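Possible thiamine biosynthesis enzyme (PDB 2X7Q) is of unknown function, but has the periplasmic binding protein fold and may bind a small molecule, possibly one linked to thiamine biosynthesis. Local coordinates at residues V90-V95 with E263-I268; F222-N227 with I268-L273; K116-I121 with S171-W176. The protein carries 1 engineered substitution. All blocks are in the same frame, centred on the assembly; numbering follows the deposited sequence.

Interaction 1 of 3, residues V90-V95 with E263-I268; sequences VLDTYV and EFNSRI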
loop_
_atom_site.group_PDB
_atom_site.type_symbol
_atom_site.label_atom_id
_atom_site.label_comp_id
_atom_site.label_asym_id
_atom_site.label_seq_id
_atom_site.Cartn_x
_atom_site.Cartn_y
_atom_site.Cartn_z
ATOM N N VAL A 90 2.905 -13.249 0.218
ATOM C CA VAL A 90 2.618 -12.305 1.291
ATOM C C VAL A 90 3.067 -12.896 2.622
ATOM O O VAL A 90 2.465 -13.847 3.124
ATOM C CB VAL A 90 1.118 -11.965 1.365
ATOM C CG1 VAL A 90 0.842 -11.033 2.536
ATOM C CG2 VAL A 90 0.649 -11.340 0.059
ATOM N N LEU A 91 4.124 -12.325 3.190
ATOM C CA LEU A 91 4.746 -12.876 4.390
ATOM C C LEU A 91 4.046 -12.457 5.679
ATOM O O LEU A 91 3.738 -13.295 6.527
ATOM C CB LEU A 91 6.223 -12.483 4.448
ATOM C CG LEU A 91 7.086 -12.965 3.282
ATOM C CD1 LEU A 91 8.503 -12.434 3.410
ATOM C CD2 LEU A 91 7.082 -14.482 3.209
ATOM N N ASP A 92 3.803 -11.158 5.829
ATOM C CA ASP A 92 3.212 -10.637 7.056
ATOM C C ASP A 92 2.565 -9.274 6.830
ATOM O O ASP A 92 2.667 -8.700 5.747
ATOM C CB ASP A 92 4.277 -10.543 8.153
ATOM C CG ASP A 92 3.704 -10.735 9.544
ATOM O OD1 ASP A 92 4.473 -11.105 10.457
ATOM O OD2 ASP A 92 2.487 -10.528 9.724
ATOM N N THR A 93 1.896 -8.763 7.860
ATOM C CA THR A 93 1.243 -7.462 7.789
ATOM C C THR A 93 2.154 -6.360 8.321
ATOM O O THR A 93 2.731 -6.490 9.400
ATOM C CB THR A 93 -0.068 -7.452 8.595
ATOM O OG1 THR A 93 -0.939 -8.480 8.108
ATOM C CG2 THR A 93 -0.761 -6.104 8.470
ATOM N N TYR A 94 2.279 -5.279 7.558
ATOM C CA TYR A 94 3.110 -4.147 7.951
ATOM C C TYR A 94 2.281 -3.083 8.664
ATOM O O TYR A 94 2.697 -2.535 9.686
ATOM C CB TYR A 94 3.799 -3.549 6.723
ATOM C CG TYR A 94 4.656 -2.341 7.021
ATOM C CD1 TYR A 94 5.825 -2.460 7.761
ATOM C CD2 TYR A 94 4.304 -1.082 6.553
ATOM C CE1 TYR A 94 6.615 -1.360 8.034
ATOM C CE2 TYR A 94 5.087 0.025 6.819
ATOM C CZ TYR A 94 6.241 -0.122 7.559
ATOM O OH TYR A 94 7.025 0.974 7.826
ATOM N N VAL A 95 1.106 -2.795 8.116
ATOM C CA VAL A 95 0.183 -1.852 8.734
ATOM C C VAL A 95 -1.163 -2.513 9.002
ATOM O O VAL A 95 -1.794 -3.055 8.095
ATOM C CB VAL A 95 -0.029 -0.607 7.859
ATOM C CG1 VAL A 95 -1.109 0.275 8.457
ATOM C CG2 VAL A 95 1.276 0.161 7.715
ATOM N N GLU A 263 -1.812 2.383 12.813
ATOM C CA GLU A 263 -1.322 1.379 13.749
ATOM C C GLU A 263 -0.474 0.343 13.022
ATOM O O GLU A 263 -1.005 -0.568 12.388
ATOM C CB GLU A 263 -2.475 0.683 14.475
ATOM C CG GLU A 263 -2.008 -0.375 15.470
ATOM C CD GLU A 263 -3.141 -1.221 16.014
ATOM O OE1 GLU A 263 -4.190 -1.318 15.344
ATOM O OE2 GLU A 263 -2.979 -1.800 17.107
ATOM N N PHE A 264 0.842 0.486 13.114
ATOM C CA PHE A 264 1.749 -0.492 12.531
ATOM C C PHE A 264 1.655 -1.808 13.297
ATOM O O PHE A 264 1.313 -1.823 14.480
ATOM C CB PHE A 264 3.184 0.035 12.543
ATOM C CG PHE A 264 3.393 1.240 11.667
ATOM C CD1 PHE A 264 3.363 2.520 12.202
ATOM C CD2 PHE A 264 3.617 1.092 10.307
ATOM C CE1 PHE A 264 3.554 3.629 11.395
ATOM C CE2 PHE A 264 3.810 2.197 9.496
ATOM C CZ PHE A 264 3.778 3.466 10.041
ATOM N N ASN A 265 1.949 -2.911 12.617
ATOM C CA ASN A 265 1.889 -4.227 13.243
ATOM C C ASN A 265 3.060 -4.453 14.192
ATOM O O ASN A 265 4.120 -4.915 13.780
ATOM C CB ASN A 265 1.851 -5.326 12.178
ATOM C CG ASN A 265 1.672 -6.710 12.773
ATOM O OD1 ASN A 265 1.351 -6.857 13.952
ATOM N ND2 ASN A 265 1.880 -7.736 11.956
ATOM N N SER A 266 2.861 -4.129 15.466
ATOM C CA SER A 266 3.905 -4.292 16.469
ATOM C C SER A 266 4.194 -5.767 16.720
ATOM O O SER A 266 5.200 -6.116 17.337
ATOM C CB SER A 266 3.504 -3.614 17.777
ATOM O OG SER A 266 2.375 -4.238 18.354
ATOM N N ARG A 267 3.310 -6.630 16.230
ATOM C CA ARG A 267 3.452 -8.066 16.430
ATOM C C ARG A 267 4.039 -8.742 15.194
ATOM O O ARG A 267 4.126 -9.968 15.129
ATOM C CB ARG A 267 2.098 -8.690 16.774
ATOM C CG ARG A 267 1.353 -7.988 17.891
ATOM C CD ARG A 267 2.185 -7.918 19.160
ATOM N NE ARG A 267 2.607 -9.240 19.609
ATOM C CZ ARG A 267 3.834 -9.533 20.026
ATOM N NH1 ARG A 267 4.771 -8.594 20.055
ATOM N NH2 ARG A 267 4.128 -10.765 20.415
ATOM N N ILE A 268 4.448 -7.935 14.218
ATOM C CA ILE A 268 4.986 -8.463 12.966
ATOM C C ILE A 268 6.164 -9.407 13.215
ATOM O O ILE A 268 7.159 -9.031 13.840
ATOM C CB ILE A 268 5.391 -7.333 11.989
ATOM C CG1 ILE A 268 5.794 -7.912 10.630
ATOM C CG2 ILE A 268 6.505 -6.475 12.578
ATOM C CD1 ILE A 268 6.171 -6.858 9.604
HETATM O O HOH W 1 1.533 -10.445 12.297
#
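Phe264 turns its ring edge onto a face of the Tyr94 ring in an offset edge-to-face pair, with planes at 68° and centroids 5.4 Å apart. The two side chains run side by side in the same direction, and CD2 and CE2 of Phe264 do the touching, CE2 lying 3.7 Å from Tyr94 CE2. Val95 crosses Phe264 obliquely: CG2, anti to its own carbonyl carbon, comes within 3.6 Å of Phe264 CD2. Beyond the rings, Tyr94 OH is bonded to the backbone oxygen of Phe26, and Tyr233 makes a second edge-to-face pair with Phe264.

Next to this apolar group the loop meets the strand through a single backbone bridge, between Val95 and Phe264. Asn265 N donates almost straight to Tyr94 O, at 3.0 Å. The Asn265 side chain, with CG anti to its backbone N (chi1 -175°), extends toward the strand, and ND2 donates to Thr93 O at 3.0 Å, the acceptor lying in the amide plane. The same ND2 also reaches a water that donates to Asp92 OD2, and the carboxylate and amide planes stand 76° apart. Ile268 packs CG1 against Asp92 OD1 at 3.5 Å.

Asn265 OD1 accepts from Arg267 N, forming an Asx turn over the type I turn from Asn265 to Ile268. With OD1 and ND2 both engaged, the amide's rotation is fixed, and one asparagine both shapes the loop and satisfies a buried strand carbonyl.

Interaction 2 of 3, residues F222-N227 with I268-L273; sequences FIDAVN and IGKTPL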
loop_
_atom_site.group_PDB
_atom_site.type_symbol
_atom_site.label_atom_id
_atom_site.label_comp_id
_atom_site.label_asym_id
_atom_site.label_seq_id
_atom_site.Cartn_x
_atom_site.Cartn_y
_atom_site.Cartn_z
ATOM N N PHE A 222 15.148 -9.408 8.882
ATOM C CA PHE A 222 14.656 -8.127 8.390
ATOM C C PHE A 222 13.324 -7.783 9.044
ATOM O O PHE A 222 13.118 -6.659 9.496
ATOM C CB PHE A 222 14.504 -8.152 6.867
ATOM C CG PHE A 222 13.789 -6.953 6.310
ATOM C CD1 PHE A 222 14.451 -5.746 6.150
ATOM C CD2 PHE A 222 12.457 -7.034 5.941
ATOM C CE1 PHE A 222 13.793 -4.641 5.636
ATOM C CE2 PHE A 222 11.795 -5.934 5.428
ATOM C CZ PHE A 222 12.463 -4.736 5.276
ATOM N N ILE A 223 12.422 -8.757 9.089
ATOM C CA ILE A 223 11.118 -8.565 9.713
ATOM C C ILE A 223 11.270 -8.235 11.194
ATOM O O ILE A 223 10.580 -7.360 11.716
ATOM C CB ILE A 223 10.225 -9.810 9.551
ATOM C CG1 ILE A 223 9.953 -10.080 8.068
ATOM C CG2 ILE A 223 8.921 -9.631 10.305
ATOM C CD1 ILE A 223 9.054 -11.272 7.819
ATOM N N ASP A 224 12.178 -8.937 11.865
ATOM C CA ASP A 224 12.452 -8.677 13.274
ATOM C C ASP A 224 12.991 -7.261 13.467
ATOM O O ASP A 224 12.657 -6.589 14.439
ATOM C CB ASP A 224 13.441 -9.702 13.833
ATOM C CG ASP A 224 12.842 -11.088 13.944
ATOM O OD1 ASP A 224 11.605 -11.211 13.851
ATOM O OD2 ASP A 224 13.605 -12.057 14.138
ATOM N N ALA A 225 13.821 -6.811 12.532
ATOM C CA ALA A 225 14.374 -5.462 12.584
ATOM C C ALA A 225 13.265 -4.433 12.394
ATOM O O ALA A 225 13.254 -3.390 13.045
ATOM C CB ALA A 225 15.451 -5.288 11.527
ATOM N N VAL A 226 12.336 -4.732 11.490
ATOM C CA VAL A 226 11.182 -3.873 11.259
ATOM C C VAL A 226 10.310 -3.803 12.508
ATOM O O VAL A 226 9.750 -2.757 12.824
ATOM C CB VAL A 226 10.340 -4.367 10.066
ATOM C CG1 VAL A 226 9.060 -3.557 9.942
ATOM C CG2 VAL A 226 11.150 -4.298 8.779
ATOM N N ASN A 227 10.210 -4.920 13.222
ATOM C CA ASN A 227 9.442 -4.969 14.462
ATOM C C ASN A 227 9.990 -3.986 15.488
ATOM O O ASN A 227 9.233 -3.322 16.193
ATOM C CB ASN A 227 9.446 -6.387 15.042
ATOM C CG ASN A 227 8.561 -6.519 16.267
ATOM O OD1 ASN A 227 8.768 -5.847 17.278
ATOM N ND2 ASN A 227 7.564 -7.390 16.180
ATOM N N ILE A 268 4.448 -7.935 14.218
ATOM C CA ILE A 268 4.986 -8.463 12.966
ATOM C C ILE A 268 6.164 -9.407 13.215
ATOM O O ILE A 268 7.159 -9.031 13.840
ATOM C CB ILE A 268 5.391 -7.333 11.989
ATOM C CG1 ILE A 268 5.794 -7.912 10.630
ATOM C CG2 ILE A 268 6.505 -6.475 12.578
ATOM C CD1 ILE A 268 6.171 -6.858 9.604
ATOM N N GLY A 269 6.032 -10.643 12.742
ATOM C CA GLY A 269 7.068 -11.644 12.913
ATOM C C GLY A 269 6.881 -12.483 14.163
ATOM O O GLY A 269 7.448 -13.570 14.282
ATOM N N LYS A 270 6.084 -11.977 15.101
ATOM C CA LYS A 270 5.830 -12.683 16.352
ATOM C C LYS A 270 4.598 -13.577 16.239
ATOM O O LYS A 270 4.504 -14.608 16.907
ATOM C CB LYS A 270 5.656 -11.693 17.508
ATOM C CG LYS A 270 6.832 -10.748 17.705
ATOM C CD LYS A 270 8.148 -11.509 17.791
ATOM C CE LYS A 270 9.319 -10.573 18.067
ATOM N NZ LYS A 270 10.625 -11.207 17.730
ATOM N N THR A 271 3.661 -13.175 15.387
ATOM C CA THR A 271 2.432 -13.932 15.179
ATOM C C THR A 271 2.012 -13.875 13.712
ATOM O O THR A 271 2.224 -12.864 13.046
ATOM C CB THR A 271 1.291 -13.402 16.067
ATOM O OG1 THR A 271 0.156 -14.271 15.972
ATOM C CG2 THR A 271 0.890 -11.997 15.642
ATOM N N PRO A 272 1.429 -14.970 13.201
ATOM C CA PRO A 272 0.974 -15.028 11.808
ATOM C C PRO A 272 0.002 -13.896 11.492
ATOM O O PRO A 272 -0.693 -13.417 12.389
ATOM C CB PRO A 272 0.247 -16.374 11.734
ATOM C CG PRO A 272 0.872 -17.196 12.800
ATOM C CD PRO A 272 1.217 -16.245 13.906
ATOM N N LEU A 273 -0.040 -13.475 10.231
ATOM C CA LEU A 273 -0.951 -12.418 9.808
ATOM C C LEU A 273 -2.402 -12.828 10.018
ATOM O O LEU A 273 -2.722 -14.016 10.038
ATOM C CB LEU A 273 -0.706 -12.049 8.344
ATOM C CG LEU A 273 -0.845 -13.143 7.284
ATOM C CD1 LEU A 273 -2.300 -13.379 6.923
ATOM C CD2 LEU A 273 -0.054 -12.767 6.042
HETATM O O HOH W 2 9.585 -9.711 15.045
#
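Asn227 ND2 donates to Ile268 O over 2.9 Å, with an N-H...O angle of 175° and the acceptor lying in the amide plane. The donor is tilted 27° from the carbonyl plane. The asparagine side chain swings away from its own backbone N and out to the loop. Its CB, meanwhile, rests 3.8 Å from Ile268 CG2. One helical turn earlier, Ile223 places CG2 against Ile268 CG1 at 3.6 Å, and Val226 CG1 makes a looser approach to Ile268 CD1. Ile268 thus presents CG1, CG2 and CD1 to three residues of one helix face, at positions 223, 226 and 227, the i, i+3, i+4 spacing of residues on one side of a helix.

This helix, 216-235, belongs to the lobe built on the five-stranded sheet that contains strand 88-95, one of two such sheets in this periplasmic binding protein fold. The loop between helices 252-259 and 275-289 lies between the helix and the edge of that sheet. Gly269 lets the chain pass closely: Ile223 CG2 sits 3.8 Å from its CA, and its positive phi (92°) suits a residue without a side chain.

At the more open margin, a water donates to both Asp224 OD1 and Ile268 O, 2.8 Å from each, giving that carbonyl a second donor beside Asn227. Lys270 NZ stops 4.0 Å from Asp224 OD1, beyond salt-bridge distance, so any attraction there is probably long-range. The aspartate has a closer charged partner in Lys220, which forms a salt bridge to OD2. From the sheet side, Gly269 N donates to Asp92 OD1, while Asn227 ND2 makes a weak second bond to Ser266 O.

Interaction 3 of 3, residues K116-I121 with S171-W176; sequences KQLKRI and SDAFMW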
loop_
_atom_site.group_PDB
_atom_site.type_symbol
_atom_site.label_atom_id
_atom_site.label_comp_id
_atom_site.label_asym_id
_atom_site.label_seq_id
_atom_site.Cartn_x
_atom_site.Cartn_y
_atom_site.Cartn_z
ATOM N N LYS A 116 -21.718 10.089 -6.766
ATOM C CA LYS A 116 -22.562 9.349 -7.698
ATOM C C LYS A 116 -22.587 9.979 -9.090
ATOM O O LYS A 116 -23.060 9.364 -10.045
ATOM C CB LYS A 116 -23.985 9.192 -7.146
ATOM C CG LYS A 116 -24.076 8.251 -5.944
ATOM C CD LYS A 116 -25.491 7.704 -5.738
ATOM C CE LYS A 116 -26.360 8.634 -4.908
ATOM N NZ LYS A 116 -27.672 8.014 -4.583
ATOM N N GLN A 117 -22.060 11.196 -9.204
ATOM C CA GLN A 117 -22.032 11.899 -10.483
ATOM C C GLN A 117 -20.798 11.546 -11.308
ATOM O O GLN A 117 -20.631 12.029 -12.427
ATOM C CB GLN A 117 -22.079 13.412 -10.263
ATOM C CG GLN A 117 -23.384 13.922 -9.683
ATOM C CD GLN A 117 -23.395 15.430 -9.518
ATOM O OE1 GLN A 117 -24.002 16.150 -10.310
ATOM N NE2 GLN A 117 -22.716 15.914 -8.485
ATOM N N LEU A 118 -19.943 10.693 -10.756
ATOM C CA LEU A 118 -18.676 10.361 -11.402
ATOM C C LEU A 118 -18.845 9.442 -12.610
ATOM O O LEU A 118 -19.594 8.466 -12.561
ATOM C CB LEU A 118 -17.706 9.734 -10.397
ATOM C CG LEU A 118 -17.382 10.580 -9.166
ATOM C CD1 LEU A 118 -16.312 9.903 -8.323
ATOM C CD2 LEU A 118 -16.944 11.974 -9.574
ATOM N N LYS A 119 -18.146 9.768 -13.693
ATOM C CA LYS A 119 -18.137 8.935 -14.888
ATOM C C LYS A 119 -16.703 8.680 -15.343
ATOM O O LYS A 119 -16.292 7.534 -15.517
ATOM C CB LYS A 119 -18.943 9.592 -16.012
ATOM C CG LYS A 119 -20.429 9.752 -15.710
ATOM C CD LYS A 119 -21.063 8.425 -15.307
ATOM C CE LYS A 119 -20.851 7.354 -16.363
ATOM N NZ LYS A 119 -21.419 7.730 -17.677
ATOM N N ARG A 120 -15.950 9.757 -15.540
ATOM C CA ARG A 120 -14.546 9.653 -15.918
ATOM C C ARG A 120 -13.666 9.585 -14.674
ATOM O O ARG A 120 -13.596 10.540 -13.897
ATOM C CB ARG A 120 -14.135 10.846 -16.781
ATOM C CG ARG A 120 -14.831 10.910 -18.131
ATOM C CD ARG A 120 -14.514 12.205 -18.849
ATOM N NE ARG A 120 -15.047 13.363 -18.138
ATOM C CZ ARG A 120 -14.791 14.625 -18.465
ATOM N NH1 ARG A 120 -14.003 14.908 -19.491
ATOM N NH2 ARG A 120 -15.316 15.616 -17.764
ATOM N N ILE A 121 -12.993 8.453 -14.495
ATOM C CA ILE A 121 -12.151 8.242 -13.323
ATOM C C ILE A 121 -10.667 8.274 -13.670
ATOM O O ILE A 121 -10.187 7.452 -14.450
ATOM C CB ILE A 121 -12.473 6.902 -12.635
ATOM C CG1 ILE A 121 -13.945 6.860 -12.217
ATOM C CG2 ILE A 121 -11.568 6.691 -11.431
ATOM C CD1 ILE A 121 -14.347 7.975 -11.277
ATOM N N SER A 171 -10.796 14.552 -16.308
ATOM C CA SER A 171 -11.420 13.537 -15.465
ATOM C C SER A 171 -12.429 14.183 -14.522
ATOM O O SER A 171 -12.366 15.385 -14.261
ATOM C CB SER A 171 -10.363 12.776 -14.662
ATOM O OG SER A 171 -9.471 12.083 -15.516
ATOM N N ASP A 172 -13.364 13.385 -14.018
ATOM C CA ASP A 172 -14.351 13.882 -13.072
ATOM C C ASP A 172 -13.826 13.805 -11.643
ATOM O O ASP A 172 -14.118 14.670 -10.815
ATOM C CB ASP A 172 -15.665 13.106 -13.198
ATOM C CG ASP A 172 -16.406 13.413 -14.483
ATOM O OD1 ASP A 172 -16.116 14.456 -15.102
ATOM O OD2 ASP A 172 -17.280 12.611 -14.872
ATOM N N ALA A 173 -13.042 12.769 -11.363
ATOM C CA ALA A 173 -12.486 12.574 -10.029
ATOM C C ALA A 173 -11.408 11.494 -10.006
ATOM O O ALA A 173 -11.314 10.674 -10.919
ATOM C CB ALA A 173 -13.588 12.234 -9.039
ATOM N N PHE A 174 -10.595 11.510 -8.954
ATOM C CA PHE A 174 -9.581 10.487 -8.736
ATOM C C PHE A 174 -9.504 10.175 -7.245
ATOM O O PHE A 174 -10.004 10.939 -6.421
ATOM C CB PHE A 174 -8.219 10.954 -9.259
ATOM C CG PHE A 174 -7.611 12.075 -8.461
ATOM C CD1 PHE A 174 -7.917 13.395 -8.749
ATOM C CD2 PHE A 174 -6.725 11.808 -7.429
ATOM C CE1 PHE A 174 -7.356 14.428 -8.020
ATOM C CE2 PHE A 174 -6.162 12.835 -6.698
ATOM C CZ PHE A 174 -6.478 14.146 -6.992
HETATM N N MSE A 175 -8.882 9.055 -6.899
HETATM C CA MSE A 175 -8.777 8.657 -5.501
HETATM C C MSE A 175 -7.316 8.568 -5.063
HETATM O O MSE A 175 -6.477 7.989 -5.759
HETATM C CB MSE A 175 -9.490 7.324 -5.270
HETATM C CG MSE A 175 -10.953 7.337 -5.658
HETATM SE SE MSE A 175 -11.835 5.632 -5.377
HETATM C CE MSE A 175 -11.479 5.421 -3.483
ATOM N N TRP A 176 -7.016 9.145 -3.904
ATOM C CA TRP A 176 -5.651 9.172 -3.396
ATOM C C TRP A 176 -5.667 9.203 -1.873
ATOM O O TRP A 176 -6.650 9.627 -1.266
ATOM C CB TRP A 176 -4.913 10.393 -3.948
ATOM C CG TRP A 176 -3.447 10.172 -4.156
ATOM C CD1 TRP A 176 -2.426 10.657 -3.392
ATOM C CD2 TRP A 176 -2.834 9.405 -5.204
ATOM N NE1 TRP A 176 -1.217 10.243 -3.900
ATOM C CE2 TRP A 176 -1.441 9.475 -5.006
ATOM C CE3 TRP A 176 -3.333 8.672 -6.284
ATOM C CZ2 TRP A 176 -0.539 8.833 -5.857
ATOM C CZ3 TRP A 176 -2.434 8.037 -7.123
ATOM C CH2 TRP A 176 -1.054 8.122 -6.906
HETATM O O HOH W 3 -20.660 13.418 -14.728
HETATM O O HOH W 4 -17.916 13.188 -17.475
#
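Asp172 and Arg120 join neighbouring parallel strands, 173-177 and 120-123, in the mixed five-stranded sheet of one lobe of the periplasmic binding protein fold. The backbone evidence is a parallel bridge between Ile121 and Ala173. Arg120 O accepts from Asp172 N at 2.9 Å and, weakly, from Ala173 N, while Ile121 CA makes a CA-H...O contact with Ala173 O.

The charged contact is asymmetric. Arg120 NH2 forms a salt bridge to Asp172 OD1 at 3.0 Å on the syn side, whereas NE adds a weak bond to the same oxygen. Guanidinium and carboxylate planes stand 76° apart, so the carboxylate does not meet the arginine as a flat two-oxygen fork. OD1 has another salt bridge, to Arg109, and two arginines on one oxygen would probably favour the ionised acid.

OD2 serves the backbone instead. Lys119 N reaches the anti lone pair of Asp172 OD2 at 3.2 Å, and Arg120 N comes from above the carboxylate plane, also at 3.2 Å but much straighter (172°). A water donates to Asp172 OD2 at 2.7 Å. Together these donors hold the carboxylate against the backbone of Lys119 and Arg120.

Apolar packing follows on the neighbouring residues. Leu118, whose CG is anti to its carbonyl carbon (chi1 -58°), brings both methyls over Ala173; CD2 lies only 3.4 Å from Ala173 CB, a tight carbon pair.

How the interactions relate
From the N terminus, strand 88-95 comes first, and its partner loop lies 168 residues later, so interaction 1 closes a very long loop. Within that span the chain enters the other lobe, where interaction 3 ties strand 120-123 to strand 173-177 and closes a loop of its own. It then returns through helix 216-235, which begins interaction 2. Interactions 1 and 2 cross, their segments alternating, and share Ile268; interaction 2 opens after interaction 3 has closed. With centres 7 Å apart, interactions 1 and 2 join sheet edge, loop and helix in one lobe. Interaction 3 lies across the chain's centre, about 32 Å from interaction 1 between centres.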